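Local atomic coordinates of putative amino acid binding protein (Streptococcus mutans, PDB entry 4C0R), a protein that probably serves as the solute-binding component that captures glutathione for import through the cystine ABC transporter TcyBC. Residues D61-Y72 against Y191-Q200. Residues are numbered along the deposited sequence; the frame is centred on the assembly and turned at random.
Sequences DKYQIGANNISY and YVYFIFAQDQ. With CD (cadmium ion), chain U; GDS (oxidized glutathione disulfide), chain C.
Gly66 and Ile195 pair as antiparallel neighbours through two backbone bonds, Gly66 N to Ile195 O at 2.9 Å and Ile195 N to Gly66 O at 3.0 Å. With no side chain on Gly66, Ile195 CG1 packs straight over its CA (3.9 Å). Beside this pair, Ile65 and Phe196 run alongside each other, CG1 against ring atom CD2, while Ala67 CB meets the edge of the Phe194 ring, 3.6 Å from CD1; small alanine lets the ring come close.

Strand 65-67 then turns a corner at Asn68 and Asn69. There a water accepts from Asn68 N and Ile70 N and donates to Tyr193 O; beyond it Tyr193 N reaches Ile70 O through a bent bond (131° at the hydrogen). At the other end Asp61 OD1 and Asp199 OD2 bind a cadmium ion, which would offset the repulsion of carboxylates only 3.0 Å apart (Asp61 OD2 to Asp199 OD1).

The corner and Ser71 just after it face the ligand: Ser71 N gives glutathione disulfide OE8 a nearly straight bond (178°). Ser71 OG, turned beside that N (chi1 -61°), accepts from ligand N6, as does Asn69 O. Carboxylate and amino group are thus read together, as expected of an amino-acid-binding family 3 protein.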
loop_
_atom_site.group_PDB
_atom_site.type_symbol
_atom_site.label_atom_id
_atom_site.label_comp_id
_atom_site.label_asym_id
_atom_site.label_seq_id
_atom_site.Cartn_x
_atom_site.Cartn_y
_atom_site.Cartn_z
ATOM N N ASP A 61 -13.905 -15.227 -5.553
ATOM C CA ASP A 61 -12.834 -16.117 -5.973
ATOM C C ASP A 61 -12.417 -16.070 -7.446
ATOM O O ASP A 61 -11.784 -17.006 -7.932
ATOM C CB ASP A 61 -13.069 -17.570 -5.526
ATOM C CG ASP A 61 -12.242 -17.904 -4.293
ATOM O OD1 ASP A 61 -10.964 -18.191 -4.428
ATOM O OD2 ASP A 61 -12.868 -17.800 -3.219
ATOM N N LYS A 62 -12.693 -14.953 -8.118
ATOM C CA LYS A 62 -12.078 -14.611 -9.375
ATOM C C LYS A 62 -10.581 -14.432 -9.125
ATOM O O LYS A 62 -9.779 -14.801 -9.940
ATOM C CB LYS A 62 -12.633 -13.305 -9.937
ATOM C CG LYS A 62 -11.959 -12.809 -11.208
ATOM C CD LYS A 62 -12.647 -11.528 -11.706
ATOM C CE LYS A 62 -12.147 -11.056 -13.076
ATOM N NZ LYS A 62 -13.040 -9.999 -13.629
ATOM N N TYR A 63 -10.230 -13.815 -7.998
ATOM C CA TYR A 63 -8.823 -13.647 -7.656
ATOM C C TYR A 63 -8.546 -14.409 -6.372
ATOM O O TYR A 63 -9.441 -14.574 -5.552
ATOM C CB TYR A 63 -8.472 -12.142 -7.412
ATOM C CG TYR A 63 -8.765 -11.225 -8.562
ATOM C CD1 TYR A 63 -8.419 -11.564 -9.852
ATOM C CD2 TYR A 63 -9.401 -10.016 -8.342
ATOM C CE1 TYR A 63 -8.708 -10.728 -10.917
ATOM C CE2 TYR A 63 -9.675 -9.169 -9.418
ATOM C CZ TYR A 63 -9.327 -9.547 -10.681
ATOM O OH TYR A 63 -9.596 -8.684 -11.751
ATOM N N GLN A 64 -7.304 -14.866 -6.174
ATOM C CA GLN A 64 -6.896 -15.588 -4.967
ATOM C C GLN A 64 -6.008 -14.782 -4.022
ATOM O O GLN A 64 -6.037 -15.018 -2.832
ATOM C CB GLN A 64 -6.192 -16.899 -5.309
ATOM C CG GLN A 64 -7.111 -17.939 -5.944
ATOM C CD GLN A 64 -7.643 -17.538 -7.307
ATOM O OE1 GLN A 64 -6.880 -17.257 -8.241
ATOM N NE2 GLN A 64 -8.959 -17.505 -7.427
ATOM N N ILE A 65 -5.213 -13.844 -4.577
ATOM C CA ILE A 65 -4.293 -13.044 -3.768
ATOM C C ILE A 65 -4.498 -11.603 -4.176
ATOM O O ILE A 65 -4.732 -11.310 -5.356
ATOM C CB ILE A 65 -2.802 -13.400 -4.019
ATOM C CG1 ILE A 65 -2.585 -14.904 -3.959
ATOM C CG2 ILE A 65 -1.959 -12.689 -2.998
ATOM C CD1 ILE A 65 -1.161 -15.296 -4.237
ATOM N N GLY A 66 -4.409 -10.688 -3.221
ATOM C CA GLY A 66 -4.396 -9.261 -3.477
ATOM C C GLY A 66 -3.102 -8.691 -2.919
ATOM O O GLY A 66 -2.651 -9.086 -1.845
ATOM N N ALA A 67 -2.499 -7.771 -3.650
ATOM C CA ALA A 67 -1.223 -7.163 -3.227
ATOM C C ALA A 67 -1.128 -5.802 -3.829
ATOM O O ALA A 67 -1.157 -5.673 -5.042
ATOM C CB ALA A 67 -0.077 -7.968 -3.675
ATOM N N ASN A 68 -1.072 -4.795 -2.989
ATOM C CA ASN A 68 -0.872 -3.413 -3.396
ATOM C C ASN A 68 -0.696 -2.533 -2.142
ATOM O O ASN A 68 -1.544 -1.712 -1.831
ATOM C CB ASN A 68 -2.068 -2.903 -4.237
ATOM C CG ASN A 68 -1.689 -1.751 -5.141
ATOM O OD1 ASN A 68 -1.520 -1.902 -6.367
ATOM N ND2 ASN A 68 -1.508 -0.596 -4.547
ATOM N N ASN A 69 0.398 -2.681 -1.426
ATOM C CA ASN A 69 0.658 -1.834 -0.231
ATOM C C ASN A 69 -0.554 -1.880 0.738
ATOM O O ASN A 69 -0.966 -0.852 1.281
ATOM C CB ASN A 69 0.928 -0.417 -0.702
ATOM C CG ASN A 69 1.278 0.580 0.398
ATOM O OD1 ASN A 69 2.077 0.307 1.289
ATOM N ND2 ASN A 69 0.690 1.763 0.301
ATOM N N ILE A 70 -1.090 -3.078 0.948
ATOM C CA ILE A 70 -2.347 -3.216 1.687
ATOM C C ILE A 70 -2.158 -3.348 3.175
ATOM O O ILE A 70 -1.459 -4.226 3.635
ATOM C CB ILE A 70 -3.108 -4.436 1.179
ATOM C CG1 ILE A 70 -3.508 -4.242 -0.285
ATOM C CG2 ILE A 70 -4.376 -4.745 1.994
ATOM C CD1 ILE A 70 -4.034 -5.555 -0.993
ATOM N N SER A 71 -2.793 -2.463 3.931
ATOM C CA SER A 71 -2.763 -2.457 5.375
ATOM C C SER A 71 -3.748 -3.466 5.977
ATOM O O SER A 71 -4.697 -3.877 5.337
ATOM C CB SER A 71 -3.231 -1.076 5.890
ATOM O OG SER A 71 -2.386 -0.043 5.451
ATOM N N TYR A 72 -3.508 -3.826 7.230
ATOM C CA TYR A 72 -4.503 -4.569 8.004
ATOM C C TYR A 72 -5.616 -3.635 8.461
ATOM O O TYR A 72 -5.347 -2.562 9.063
ATOM C CB TYR A 72 -3.851 -5.096 9.281
ATOM C CG TYR A 72 -4.836 -5.843 10.127
ATOM C CD1 TYR A 72 -5.147 -7.138 9.818
ATOM C CD2 TYR A 72 -5.442 -5.239 11.213
ATOM C CE1 TYR A 72 -6.050 -7.863 10.579
ATOM C CE2 TYR A 72 -6.382 -5.984 11.989
ATOM C CZ TYR A 72 -6.626 -7.287 11.643
ATOM O OH TYR A 72 -7.556 -8.103 12.320
ATOM N N TYR A 191 2.144 -2.065 9.121
ATOM C CA TYR A 191 2.562 -3.140 8.279
ATOM C C TYR A 191 1.724 -3.223 7.012
ATOM O O TYR A 191 0.565 -2.775 6.978
ATOM C CB TYR A 191 2.509 -4.453 9.032
ATOM C CG TYR A 191 3.541 -4.658 10.144
ATOM C CD1 TYR A 191 4.691 -3.950 10.170
ATOM C CD2 TYR A 191 3.352 -5.642 11.097
ATOM C CE1 TYR A 191 5.662 -4.180 11.178
ATOM C CE2 TYR A 191 4.307 -5.907 12.044
ATOM C CZ TYR A 191 5.458 -5.180 12.058
ATOM O OH TYR A 191 6.441 -5.444 13.034
ATOM N N VAL A 192 2.286 -3.838 5.987
ATOM C CA VAL A 192 1.499 -4.143 4.808
ATOM C C VAL A 192 1.665 -5.635 4.504
ATOM O O VAL A 192 2.617 -6.295 5.024
ATOM C CB VAL A 192 1.827 -3.295 3.678
ATOM C CG1 VAL A 192 1.370 -1.800 3.960
ATOM C CG2 VAL A 192 3.279 -3.434 3.360
ATOM N N TYR A 193 0.740 -6.188 3.727
ATOM C CA TYR A 193 0.525 -7.633 3.689
ATOM C C TYR A 193 0.012 -8.079 2.350
ATOM O O TYR A 193 -0.559 -7.237 1.630
ATOM C CB TYR A 193 -0.661 -7.960 4.617
ATOM C CG TYR A 193 -0.483 -7.593 6.062
ATOM C CD1 TYR A 193 -0.761 -6.308 6.544
ATOM C CD2 TYR A 193 -0.027 -8.537 6.941
ATOM C CE1 TYR A 193 -0.591 -5.988 7.901
ATOM C CE2 TYR A 193 0.185 -8.227 8.282
ATOM C CZ TYR A 193 -0.130 -6.981 8.765
ATOM O OH TYR A 193 0.063 -6.710 10.107
ATOM N N PHE A 194 0.106 -9.358 2.067
ATOM C CA PHE A 194 -0.730 -9.988 1.048
ATOM C C PHE A 194 -2.054 -10.333 1.688
ATOM O O PHE A 194 -2.105 -10.687 2.871
ATOM C CB PHE A 194 -0.117 -11.281 0.547
ATOM C CG PHE A 194 1.168 -11.082 -0.225
ATOM C CD1 PHE A 194 1.153 -10.483 -1.477
ATOM C CD2 PHE A 194 2.385 -11.495 0.302
ATOM C CE1 PHE A 194 2.329 -10.310 -2.192
ATOM C CE2 PHE A 194 3.571 -11.326 -0.437
ATOM C CZ PHE A 194 3.523 -10.748 -1.665
ATOM N N ILE A 195 -3.142 -10.272 0.918
ATOM C CA ILE A 195 -4.398 -10.792 1.372
ATOM C C ILE A 195 -4.879 -11.895 0.437
ATOM O O ILE A 195 -4.416 -12.017 -0.687
ATOM C CB ILE A 195 -5.481 -9.706 1.513
ATOM C CG1 ILE A 195 -5.728 -8.986 0.186
ATOM C CG2 ILE A 195 -5.170 -8.720 2.627
ATOM C CD1 ILE A 195 -6.924 -7.998 0.253
ATOM N N PHE A 196 -5.795 -12.726 0.945
ATOM C CA PHE A 196 -6.246 -13.864 0.159
ATOM C C PHE A 196 -7.752 -14.018 0.258
ATOM O O PHE A 196 -8.365 -13.659 1.264
ATOM C CB PHE A 196 -5.652 -15.197 0.637
ATOM C CG PHE A 196 -4.156 -15.186 0.770
ATOM C CD1 PHE A 196 -3.553 -14.670 1.893
ATOM C CD2 PHE A 196 -3.375 -15.713 -0.218
ATOM C CE1 PHE A 196 -2.161 -14.664 2.034
ATOM C CE2 PHE A 196 -1.993 -15.707 -0.101
ATOM C CZ PHE A 196 -1.384 -15.181 1.043
ATOM N N ALA A 197 -8.304 -14.659 -0.755
ATOM C CA ALA A 197 -9.708 -15.074 -0.705
ATOM C C ALA A 197 -9.839 -15.997 0.494
ATOM O O ALA A 197 -8.912 -16.713 0.886
ATOM C CB ALA A 197 -10.093 -15.752 -2.021
ATOM N N GLN A 198 -11.014 -15.943 1.136
ATOM C CA GLN A 198 -11.151 -16.566 2.431
ATOM C C GLN A 198 -11.003 -18.080 2.418
ATOM O O GLN A 198 -10.592 -18.671 3.441
ATOM C CB GLN A 198 -12.493 -16.117 3.050
ATOM C CG GLN A 198 -12.473 -16.196 4.549
ATOM C CD GLN A 198 -13.725 -15.606 5.153
ATOM O OE1 GLN A 198 -14.827 -15.790 4.622
ATOM N NE2 GLN A 198 -13.571 -14.926 6.274
ATOM N N ASP A 199 -11.267 -18.712 1.279
ATOM C CA ASP A 199 -11.135 -20.147 1.177
ATOM C C ASP A 199 -9.725 -20.618 0.815
ATOM O O ASP A 199 -9.497 -21.796 0.613
ATOM C CB ASP A 199 -12.150 -20.763 0.212
ATOM C CG ASP A 199 -12.049 -20.238 -1.178
ATOM O OD1 ASP A 199 -11.096 -19.508 -1.522
ATOM O OD2 ASP A 199 -12.956 -20.568 -1.973
ATOM N N GLN A 200 -8.771 -19.706 0.770
ATOM C CA GLN A 200 -7.423 -20.074 0.309
ATOM C C GLN A 200 -6.442 -20.302 1.447
ATOM O O GLN A 200 -5.308 -19.838 1.396
ATOM C CB GLN A 200 -6.879 -18.989 -0.633
ATOM C CG GLN A 200 -7.687 -18.853 -1.934
ATOM C CD GLN A 200 -7.531 -20.072 -2.835
ATOM O OE1 GLN A 200 -6.491 -20.718 -2.809
ATOM N NE2 GLN A 200 -8.553 -20.389 -3.621
HETATM CD CD CD U . -11.975 -20.683 -4.312
HETATM C CD1 GDS C . -8.575 4.186 -7.987
HETATM N N2 GDS C . -7.460 5.136 -7.883
HETATM C CA2 GDS C . -6.192 4.620 -8.254
HETATM C C2 GDS C . -5.799 4.625 -9.690
HETATM O O2 GDS C . -4.937 3.830 -10.117
HETATM C CB2 GDS C . -5.214 4.035 -7.309
HETATM S SG2 GDS C . -5.687 4.211 -5.603
HETATM N N3 GDS C . -6.454 5.581 -10.558
HETATM C CA3 GDS C . -6.171 5.565 -11.993
HETATM C C3 GDS C . -7.419 4.925 -12.595
HETATM O OE3 GDS C . -7.883 5.320 -13.711
HETATM O OE4 GDS C . -8.043 3.994 -12.008
HETATM N N4 GDS C . -3.796 4.655 -3.005
HETATM C CA4 GDS C . -3.661 6.083 -3.175
HETATM C C4 GDS C . -4.620 6.802 -2.293
HETATM O OE5 GDS C . -5.113 6.251 -1.261
HETATM O OE6 GDS C . -4.869 8.004 -2.586
HETATM C C5 GDS C . -3.014 3.793 -3.834
HETATM O O5 GDS C . -2.218 4.272 -4.640
HETATM C CA5 GDS C . -3.329 2.374 -3.675
HETATM N N5 GDS C . -3.642 1.883 -2.398
HETATM C CB5 GDS C . -4.048 1.779 -4.842
HETATM S SG5 GDS C . -5.772 2.341 -4.817
HETATM C CA6 GDS C . -3.399 1.811 2.319
HETATM C C6 GDS C . -4.541 0.811 2.412
HETATM O OE7 GDS C . -5.715 1.215 2.193
HETATM O OE8 GDS C . -4.322 -0.394 2.684
HETATM N N6 GDS C . -2.190 1.148 2.842
HETATM C CB6 GDS C . -3.216 2.293 0.925
HETATM C CG6 GDS C . -3.294 1.096 -0.048
HETATM C CD6 GDS C . -2.744 1.575 -1.375
HETATM O O6 GDS C . -1.542 1.697 -1.653
HETATM O O HOH W 1 -13.452 -17.455 -0.612
HETATM O O HOH W 2 -0.005 -5.490 -0.408
HETATM O O HOH W 3 -0.274 -0.098 7.044
HETATM O O HOH W 4 -1.452 -2.544 8.760
#